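Local coordinates for beta-glucosidase (Chaetomella raphigera, PDB 6JXG), which probably hydrolyses terminal, non-reducing beta-D-glucosyl residues to release beta-D-glucose, as a secreted glycoside hydrolase family 3 enzyme of cellulose degradation, at residues H179-W184 / L555-R560; L609-A614 / L670-L675; G637-A642 / V686-G691. All blocks are in the same frame, centred on the assembly; numbering follows the deposited sequence.

Contact 1 (H179-W184 / L555-R560); sequences HELYLW and LFVDYR
The Tyr182 ring meets Val557 with its phenol end, OH lying 3.6 Å from Val557 CG2, while one face of that ring carries its chain neighbour Leu181, whose CG stands 3.9 Å above the plane and toward the rim. The Phe556 ring stands apart from helix 175-182, with Leu555 CB of its own segment over one face and Arg560 O in its plane at the edge. The carbon-to-carbon contact of Leu181 is with Val557. With CG anti to the backbone N (chi1 -169°), its CD2 branch is sent across to Val557 CG2 at 4.0 Å, so that one valine methyl serves both the leucine and the tyrosine oxygen. Glu180 takes part through its stem: CB lies 3.7 Å from Leu555 CD2, and the extended chain carries the carboxylate onward to a salt bridge with Arg176 and a bond from the backbone N of Trp678. The groups that touch are all buried, and van der Waals contact joins the segments. This is a buried interdomain contact of a family 3 glycoside hydrolase, setting helix 175-182 of the TIM-barrel-type N-terminal region against the turn into helix 559-564 of the C-terminal region. Pro131 of helix 131-147 packs on Leu181 and Arg560, and Arg651 of strand 649-658 borders Arg560.

Contact 2 (L609-A614 / L670-L675); sequences LYDIVA and LRRKDL
Arg672 reaches Asp611 because its CG is anti to the backbone N (chi1 176°) and its chain then bends at a nearly eclipsed chi3 of 10°. NH2 thus comes 2.7 Å from Asp611 OD2 in a salt bridge made at the guanidinium edge, although the carboxylate plane is turned 82° from it. Val613 CG1 covers one guanidinium face, 3.6 Å above the plane toward the rim. Arg671 also bends at chi3, and grips Asp674 side-on: NE gives to OD2 and NH2 to OD1, each at 2.9 Å. OD2 accepts the backbone N of Arg671 too, from the same face of the carboxylate as NE. NH1, salt-bridged to Asp188, lies near the Tyr610 ring plane at its edge, 4.1 Å from CD1. With an alanine in place of Arg671, Asp674 would probably keep its backbone bond but lose its charged mate, and Asp188 would lose a partner as well. Between the backbones, Lys673 N bonds Leu609 O at 2.8 Å, and Arg672 N bonds Asp611 O. Leu670 O receives Val613 N at 2.8 Å and, weakly, Ala614 N at 3.5 Å, while Leu670 N gives to Ala614 O at 2.9 Å. Two residues facing one make this a classic beta bulge, where strand 612-622 begins and strand 663-671 ends, in the three-stranded sheet of the fibronectin type III-like domain.

Contact 3 (G637-A642 / V686-G691); sequences GLPGSA and VTPTSG
A type I beta turn from Pro639 to Ala642 packs here against the loop before strand 692-698, so the contact joins two loops of the fibronectin type III-like domain. Its apolar part is a pair of prolines whose rings cross at about a right angle, Pro639 CG lying 3.7 Å from Pro688 CB. Pro639 CB also rests 3.7 Å from the carbonyl oxygen of Ser690. That oxygen takes the one hydrogen bond between the segments: Ser641, its OG set between the backbone N and the carbonyl carbon (chi1 58°), donates to Ser690 O over 3.3 Å, from a position tilted 30° off the carbonyl plane. The same hydroxyl oxygen lies 3.8 Å from Pro688 CB. Gly691 passes close by, its CA 4.2 Å from Pro639 CB; its backbone angles and its closeness to that proline leave no room for a CB. Phe693 of strand 692-698 touches both prolines, and Tyr677 touches Pro688. The chemistry is therefore that of two buried proline rings in contact with aromatic groups, beside a single rather long bond between exposed serines. With no charged pair across it, the contact probably depends mostly on the fit of the two prolines.

Overall arrangement
The three contacts illustrate how neighbouring contacts connect the domains of one chain. Contact 1 closes before the others open and ties the N-terminal and C-terminal family regions together; its centre lies about 18 Å from those of contacts 2 and 3. It touches contact 2 through Trp184, whose CZ2 is 3.5 Å from Asp674 OD1, and which also forms a cation-pi pair with Lys673. Contacts 2 and 3, with centres about 14 Å apart, interleave along the chain in the terminal beta domain, contact 2 in its three-stranded sheet, contact 3 in loops flanking its four-stranded one. They touch where Leu675 O meets Pro688 CD. Contacts 1 and 3 do not touch, their nearest atoms being about 6 Å apart, so contact 2 connects the family 3 regions to the outer loops.

Contact 1 (H179-W184 / L555-R560)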
loop_
_atom_site.group_PDB
_atom_site.type_symbol
_atom_site.label_atom_id
_atom_site.label_comp_id
_atom_site.label_asym_id
_atom_site.label_seq_id
_atom_site.Cartn_x
_atom_site.Cartn_y
_atom_site.Cartn_z
ATOM N N HIS A 179 -3.502 -11.717 -14.548
ATOM C CA HIS A 179 -2.203 -11.180 -14.969
ATOM C C HIS A 179 -2.099 -9.647 -15.084
ATOM O O HIS A 179 -1.045 -9.066 -14.724
ATOM C CB HIS A 179 -1.819 -11.831 -16.324
ATOM C CG HIS A 179 -1.350 -13.235 -16.171
ATOM N ND1 HIS A 179 -2.207 -14.309 -16.068
ATOM C CD2 HIS A 179 -0.106 -13.734 -16.062
ATOM C CE1 HIS A 179 -1.498 -15.416 -15.920
ATOM N NE2 HIS A 179 -0.218 -15.095 -15.913
ATOM N N GLU A 180 -3.160 -9.006 -15.575
ATOM C CA GLU A 180 -3.128 -7.556 -15.822
ATOM C C GLU A 180 -3.392 -6.710 -14.631
ATOM O O GLU A 180 -3.034 -5.521 -14.648
ATOM C CB GLU A 180 -4.046 -7.105 -16.949
ATOM C CG GLU A 180 -3.485 -7.565 -18.267
ATOM C CD GLU A 180 -4.320 -7.203 -19.505
ATOM O OE1 GLU A 180 -5.019 -6.175 -19.563
ATOM O OE2 GLU A 180 -4.202 -8.000 -20.422
ATOM N N LEU A 181 -4.048 -7.271 -13.635
ATOM C CA LEU A 181 -4.524 -6.489 -12.529
ATOM C C LEU A 181 -3.858 -6.992 -11.223
ATOM O O LEU A 181 -2.917 -6.362 -10.760
ATOM C CB LEU A 181 -6.029 -6.523 -12.516
ATOM C CG LEU A 181 -6.696 -5.592 -11.611
ATOM C CD1 LEU A 181 -6.138 -4.177 -11.930
ATOM C CD2 LEU A 181 -8.189 -5.704 -11.800
ATOM N N TYR A 182 -4.278 -8.137 -10.694
ATOM C CA TYR A 182 -3.871 -8.560 -9.357
ATOM C C TYR A 182 -2.406 -9.046 -9.255
ATOM O O TYR A 182 -1.712 -8.754 -8.312
ATOM C CB TYR A 182 -4.879 -9.631 -8.784
ATOM C CG TYR A 182 -6.272 -9.056 -8.731
ATOM C CD1 TYR A 182 -6.596 -8.137 -7.761
ATOM C CD2 TYR A 182 -7.173 -9.248 -9.804
ATOM C CE1 TYR A 182 -7.862 -7.537 -7.735
ATOM C CE2 TYR A 182 -8.398 -8.610 -9.810
ATOM C CZ TYR A 182 -8.761 -7.751 -8.773
ATOM O OH TYR A 182 -10.000 -7.046 -8.739
ATOM N N LEU A 183 -1.947 -9.773 -10.233
ATOM C CA LEU A 183 -0.527 -10.208 -10.295
ATOM C C LEU A 183 0.503 -9.106 -10.538
ATOM O O LEU A 183 1.661 -9.184 -10.073
ATOM C CB LEU A 183 -0.384 -11.322 -11.346
ATOM C CG LEU A 183 0.966 -12.066 -11.302
ATOM C CD1 LEU A 183 1.089 -12.817 -9.994
ATOM C CD2 LEU A 183 1.078 -12.980 -12.532
ATOM N N TRP A 184 0.072 -8.071 -11.256
ATOM C CA TRP A 184 0.973 -7.091 -11.780
ATOM C C TRP A 184 1.926 -6.459 -10.689
ATOM O O TRP A 184 3.146 -6.438 -10.822
ATOM C CB TRP A 184 0.176 -6.092 -12.535
ATOM C CG TRP A 184 0.955 -4.963 -13.119
ATOM C CD1 TRP A 184 1.650 -3.984 -12.473
ATOM C CD2 TRP A 184 1.084 -4.672 -14.542
ATOM N NE1 TRP A 184 2.217 -3.112 -13.393
ATOM C CE2 TRP A 184 1.908 -3.538 -14.667
ATOM C CE3 TRP A 184 0.553 -5.256 -15.687
ATOM C CZ2 TRP A 184 2.212 -2.969 -15.898
ATOM C CZ3 TRP A 184 0.887 -4.715 -16.951
ATOM C CH2 TRP A 184 1.675 -3.562 -17.038
ATOM N N LEU A 555 -11.314 -6.991 -15.510
ATOM C CA LEU A 555 -10.337 -5.953 -15.564
ATOM C C LEU A 555 -10.811 -4.591 -15.078
ATOM O O LEU A 555 -9.981 -3.678 -14.934
ATOM C CB LEU A 555 -9.886 -5.796 -17.042
ATOM C CG LEU A 555 -9.169 -7.004 -17.653
ATOM C CD1 LEU A 555 -9.130 -6.943 -19.151
ATOM C CD2 LEU A 555 -7.776 -7.111 -17.093
ATOM N N PHE A 556 -12.126 -4.423 -14.928
ATOM C CA PHE A 556 -12.747 -3.123 -14.828
ATOM C C PHE A 556 -13.032 -2.802 -13.347
ATOM O O PHE A 556 -14.104 -3.021 -12.850
ATOM C CB PHE A 556 -14.028 -3.089 -15.712
ATOM C CG PHE A 556 -13.739 -3.317 -17.190
ATOM C CD1 PHE A 556 -13.331 -2.292 -17.978
ATOM C CD2 PHE A 556 -13.859 -4.587 -17.755
ATOM C CE1 PHE A 556 -13.066 -2.507 -19.313
ATOM C CE2 PHE A 556 -13.555 -4.824 -19.083
ATOM C CZ PHE A 556 -13.150 -3.780 -19.872
ATOM N N VAL A 557 -12.006 -2.284 -12.690
ATOM C CA VAL A 557 -11.995 -2.012 -11.279
ATOM C C VAL A 557 -11.602 -0.540 -11.104
ATOM O O VAL A 557 -10.820 -0.002 -11.884
ATOM C CB VAL A 557 -10.995 -2.964 -10.665
ATOM C CG1 VAL A 557 -10.404 -2.457 -9.423
ATOM C CG2 VAL A 557 -11.641 -4.328 -10.452
ATOM N N ASP A 558 -12.200 0.112 -10.124
ATOM C CA ASP A 558 -12.034 1.513 -9.902
ATOM C C ASP A 558 -12.281 2.312 -11.217
ATOM O O ASP A 558 -13.264 2.055 -11.921
ATOM C CB ASP A 558 -10.680 1.830 -9.193
ATOM C CG ASP A 558 -10.665 3.206 -8.530
ATOM O OD1 ASP A 558 -11.116 3.424 -7.348
ATOM O OD2 ASP A 558 -10.175 4.095 -9.237
ATOM N N TYR A 559 -11.405 3.249 -11.554
ATOM C CA TYR A 559 -11.656 4.169 -12.687
ATOM C C TYR A 559 -11.835 3.485 -14.031
ATOM O O TYR A 559 -12.487 4.030 -14.916
ATOM C CB TYR A 559 -10.579 5.271 -12.802
ATOM C CG TYR A 559 -9.192 4.794 -13.237
ATOM C CD1 TYR A 559 -8.769 4.953 -14.528
ATOM C CD2 TYR A 559 -8.316 4.187 -12.322
ATOM C CE1 TYR A 559 -7.536 4.513 -14.963
ATOM C CE2 TYR A 559 -7.062 3.831 -12.729
ATOM C CZ TYR A 559 -6.684 3.939 -14.060
ATOM O OH TYR A 559 -5.435 3.504 -14.468
ATOM N N ARG A 560 -11.202 2.327 -14.210
ATOM C CA ARG A 560 -11.397 1.510 -15.413
ATOM C C ARG A 560 -12.886 1.200 -15.633
ATOM O O ARG A 560 -13.366 1.251 -16.763
ATOM C CB ARG A 560 -10.615 0.204 -15.274
ATOM C CG ARG A 560 -9.089 0.358 -15.263
ATOM C CD ARG A 560 -8.421 -0.920 -14.691
ATOM N NE ARG A 560 -7.043 -1.071 -15.194
ATOM C CZ ARG A 560 -5.992 -0.381 -14.756
ATOM N NH1 ARG A 560 -6.166 0.470 -13.764
ATOM N NH2 ARG A 560 -4.792 -0.481 -15.369
#

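Contact 2 (L609-A614 / L670-L675)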
loop_
_atom_site.group_PDB
_atom_site.type_symbol
_atom_site.label_atom_id
_atom_site.label_comp_id
_atom_site.label_asym_id
_atom_site.label_seq_id
_atom_site.Cartn_x
_atom_site.Cartn_y
_atom_site.Cartn_z
ATOM N N LEU A 609 10.184 -7.971 -21.141
ATOM C CA LEU A 609 9.075 -7.223 -20.568
ATOM C C LEU A 609 9.418 -5.902 -19.916
ATOM O O LEU A 609 8.595 -4.923 -19.953
ATOM C CB LEU A 609 8.255 -8.105 -19.644
ATOM C CG LEU A 609 7.449 -9.244 -20.260
ATOM C CD1 LEU A 609 6.596 -9.885 -19.183
ATOM C CD2 LEU A 609 6.585 -8.830 -21.430
ATOM N N TYR A 610 10.592 -5.829 -19.296
ATOM C CA TYR A 610 11.003 -4.704 -18.548
ATOM C C TYR A 610 11.987 -3.828 -19.315
ATOM O O TYR A 610 12.416 -2.848 -18.782
ATOM C CB TYR A 610 11.591 -5.164 -17.168
ATOM C CG TYR A 610 10.591 -5.996 -16.399
ATOM C CD1 TYR A 610 9.714 -5.408 -15.532
ATOM C CD2 TYR A 610 10.487 -7.373 -16.596
ATOM C CE1 TYR A 610 8.767 -6.155 -14.855
ATOM C CE2 TYR A 610 9.530 -8.095 -15.966
ATOM C CZ TYR A 610 8.686 -7.473 -15.063
ATOM O OH TYR A 610 7.742 -8.208 -14.420
ATOM N N ASP A 611 12.303 -4.097 -20.578
ATOM C CA ASP A 611 13.110 -3.134 -21.326
ATOM C C ASP A 611 12.294 -1.829 -21.536
ATOM O O ASP A 611 11.099 -1.897 -21.829
ATOM C CB ASP A 611 13.385 -3.651 -22.755
ATOM C CG ASP A 611 14.287 -4.912 -22.819
ATOM O OD1 ASP A 611 15.102 -5.089 -21.926
ATOM O OD2 ASP A 611 14.152 -5.664 -23.812
ATOM N N ILE A 612 12.947 -0.670 -21.495
ATOM C CA ILE A 612 12.318 0.568 -21.849
ATOM C C ILE A 612 12.241 0.644 -23.381
ATOM O O ILE A 612 13.254 0.548 -24.042
ATOM C CB ILE A 612 13.077 1.719 -21.273
ATOM C CG1 ILE A 612 13.056 1.647 -19.736
ATOM C CG2 ILE A 612 12.505 3.036 -21.792
ATOM C CD1 ILE A 612 11.661 1.840 -19.163
ATOM N N VAL A 613 11.046 0.691 -23.942
ATOM C CA VAL A 613 10.870 0.709 -25.408
ATOM C C VAL A 613 10.448 2.068 -25.940
ATOM O O VAL A 613 10.567 2.316 -27.129
ATOM C CB VAL A 613 9.926 -0.404 -25.900
ATOM C CG1 VAL A 613 10.530 -1.775 -25.521
ATOM C CG2 VAL A 613 8.544 -0.309 -25.297
ATOM N N ALA A 614 9.965 2.970 -25.085
ATOM C CA ALA A 614 9.453 4.256 -25.571
ATOM C C ALA A 614 9.465 5.272 -24.467
ATOM O O ALA A 614 9.497 4.931 -23.297
ATOM C CB ALA A 614 8.022 4.094 -26.066
ATOM N N LEU A 670 8.384 4.049 -20.779
ATOM C CA LEU A 670 7.478 2.947 -20.942
ATOM C C LEU A 670 8.228 1.632 -21.150
ATOM O O LEU A 670 9.139 1.516 -22.016
ATOM C CB LEU A 670 6.524 3.169 -22.127
ATOM C CG LEU A 670 5.565 4.321 -21.957
ATOM C CD1 LEU A 670 4.970 4.709 -23.327
ATOM C CD2 LEU A 670 4.449 3.912 -21.002
ATOM N N ARG A 671 7.888 0.666 -20.317
ATOM C CA ARG A 671 8.412 -0.686 -20.478
ATOM C C ARG A 671 7.616 -1.391 -21.568
ATOM O O ARG A 671 6.461 -1.067 -21.809
ATOM C CB ARG A 671 8.259 -1.461 -19.157
ATOM C CG ARG A 671 9.082 -0.926 -17.989
ATOM C CD ARG A 671 8.622 -1.539 -16.694
ATOM N NE ARG A 671 7.207 -1.207 -16.423
ATOM C CZ ARG A 671 6.593 -1.609 -15.325
ATOM N NH1 ARG A 671 7.244 -2.304 -14.390
ATOM N NH2 ARG A 671 5.327 -1.351 -15.180
ATOM N N ARG A 672 8.175 -2.401 -22.183
ATOM C CA ARG A 672 7.406 -3.190 -23.111
ATOM C C ARG A 672 6.114 -3.691 -22.498
ATOM O O ARG A 672 5.066 -3.694 -23.138
ATOM C CB ARG A 672 8.281 -4.392 -23.630
ATOM C CG ARG A 672 7.530 -5.336 -24.549
ATOM C CD ARG A 672 8.405 -6.174 -25.550
ATOM N NE ARG A 672 9.788 -6.041 -25.237
ATOM C CZ ARG A 672 10.768 -5.502 -25.932
ATOM N NH1 ARG A 672 10.688 -5.078 -27.164
ATOM N NH2 ARG A 672 11.913 -5.453 -25.321
ATOM N N LYS A 673 6.176 -4.151 -21.231
ATOM C CA LYS A 673 4.998 -4.638 -20.511
ATOM C C LYS A 673 3.900 -3.588 -20.419
ATOM O O LYS A 673 2.740 -3.923 -20.403
ATOM C CB LYS A 673 5.381 -5.098 -19.086
ATOM C CG LYS A 673 4.302 -5.957 -18.479
ATOM C CD LYS A 673 4.726 -6.486 -17.081
ATOM C CE LYS A 673 3.728 -7.459 -16.510
ATOM N NZ LYS A 673 4.074 -7.992 -15.155
ATOM N N ASP A 674 4.285 -2.331 -20.351
ATOM C CA ASP A 674 3.320 -1.246 -20.178
ATOM C C ASP A 674 2.441 -1.075 -21.420
ATOM O O ASP A 674 1.348 -0.489 -21.330
ATOM C CB ASP A 674 4.057 0.051 -19.874
ATOM C CG ASP A 674 4.706 0.041 -18.506
ATOM O OD1 ASP A 674 4.036 -0.534 -17.621
ATOM O OD2 ASP A 674 5.867 0.561 -18.342
ATOM N N LEU A 675 2.937 -1.612 -22.535
ATOM C CA LEU A 675 2.291 -1.552 -23.831
ATOM C C LEU A 675 1.784 -2.901 -24.302
ATOM O O LEU A 675 1.434 -3.050 -25.482
ATOM C CB LEU A 675 3.263 -1.001 -24.876
ATOM C CG LEU A 675 3.778 0.399 -24.577
ATOM C CD1 LEU A 675 4.918 0.734 -25.514
ATOM C CD2 LEU A 675 2.692 1.454 -24.675
#

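Contact 3 (G637-A642 / V686-G691)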
loop_
_atom_site.group_PDB
_atom_site.type_symbol
_atom_site.label_atom_id
_atom_site.label_comp_id
_atom_site.label_asym_id
_atom_site.label_seq_id
_atom_site.Cartn_x
_atom_site.Cartn_y
_atom_site.Cartn_z
ATOM N N GLY A 637 -4.287 4.013 -24.206
ATOM C CA GLY A 637 -5.418 3.284 -24.764
ATOM C C GLY A 637 -4.847 2.330 -25.766
ATOM O O GLY A 637 -3.969 2.701 -26.533
ATOM N N LEU A 638 -5.242 1.069 -25.709
ATOM C CA LEU A 638 -4.668 0.083 -26.615
ATOM C C LEU A 638 -5.345 0.125 -27.980
ATOM O O LEU A 638 -6.498 0.466 -28.095
ATOM C CB LEU A 638 -4.888 -1.307 -26.031
ATOM C CG LEU A 638 -3.853 -2.028 -25.221
ATOM C CD1 LEU A 638 -2.577 -1.268 -24.775
ATOM C CD2 LEU A 638 -4.596 -2.756 -24.130
ATOM N N PRO A 639 -4.624 -0.284 -29.026
ATOM C CA PRO A 639 -5.253 -0.336 -30.360
ATOM C C PRO A 639 -6.417 -1.339 -30.471
ATOM O O PRO A 639 -6.542 -2.298 -29.648
ATOM C CB PRO A 639 -4.103 -0.751 -31.265
ATOM C CG PRO A 639 -3.171 -1.451 -30.419
ATOM C CD PRO A 639 -3.280 -0.872 -29.013
ATOM N N GLY A 640 -7.248 -1.166 -31.520
ATOM C CA GLY A 640 -8.325 -2.109 -31.812
ATOM C C GLY A 640 -7.852 -3.528 -32.082
ATOM O O GLY A 640 -8.607 -4.447 -31.868
ATOM N N SER A 641 -6.576 -3.737 -32.449
ATOM C CA SER A 641 -6.008 -5.114 -32.556
ATOM C C SER A 641 -6.017 -5.920 -31.243
ATOM O O SER A 641 -6.114 -7.135 -31.267
ATOM C CB SER A 641 -4.604 -5.120 -33.164
ATOM O OG SER A 641 -3.676 -4.337 -32.440
ATOM N N ALA A 642 -6.039 -5.221 -30.105
ATOM C CA ALA A 642 -6.057 -5.835 -28.763
ATOM C C ALA A 642 -7.447 -6.189 -28.313
ATOM O O ALA A 642 -8.376 -5.534 -28.727
ATOM C CB ALA A 642 -5.445 -4.838 -27.768
ATOM N N VAL A 686 1.292 -10.237 -24.997
ATOM C CA VAL A 686 1.475 -9.805 -26.367
ATOM C C VAL A 686 1.636 -8.276 -26.429
ATOM O O VAL A 686 0.913 -7.547 -25.768
ATOM C CB VAL A 686 0.311 -10.302 -27.234
ATOM C CG1 VAL A 686 0.431 -9.758 -28.654
ATOM C CG2 VAL A 686 0.347 -11.833 -27.341
ATOM N N THR A 687 2.575 -7.825 -27.229
ATOM C CA THR A 687 2.701 -6.415 -27.570
ATOM C C THR A 687 2.152 -6.120 -28.962
ATOM O O THR A 687 2.769 -6.553 -29.933
ATOM C CB THR A 687 4.155 -6.001 -27.597
ATOM O OG1 THR A 687 4.790 -6.542 -26.433
ATOM C CG2 THR A 687 4.286 -4.466 -27.574
ATOM N N PRO A 688 1.048 -5.373 -29.060
ATOM C CA PRO A 688 0.455 -5.091 -30.377
ATOM C C PRO A 688 1.417 -4.448 -31.387
ATOM O O PRO A 688 2.374 -3.696 -31.056
ATOM C CB PRO A 688 -0.696 -4.117 -30.081
ATOM C CG PRO A 688 -1.002 -4.280 -28.638
ATOM C CD PRO A 688 0.298 -4.729 -27.971
ATOM N N THR A 689 1.131 -4.767 -32.640
ATOM C CA THR A 689 2.061 -4.570 -33.705
ATOM C C THR A 689 1.420 -3.894 -34.955
ATOM O O THR A 689 1.979 -3.842 -36.028
ATOM C CB THR A 689 2.678 -5.987 -33.932
ATOM O OG1 THR A 689 4.000 -5.845 -34.401
ATOM C CG2 THR A 689 1.850 -6.882 -34.813
ATOM N N SER A 690 0.211 -3.411 -34.812
ATOM C CA SER A 690 -0.438 -2.612 -35.845
ATOM C C SER A 690 -1.470 -1.742 -35.133
ATOM O O SER A 690 -1.958 -2.053 -34.040
ATOM C CB SER A 690 -1.158 -3.493 -36.873
ATOM O OG SER A 690 -2.204 -4.217 -36.244
ATOM N N GLY A 691 -1.832 -0.662 -35.779
ATOM C CA GLY A 691 -2.658 0.306 -35.119
ATOM C C GLY A 691 -1.670 1.135 -34.331
ATOM O O GLY A 691 -0.454 1.207 -34.650
#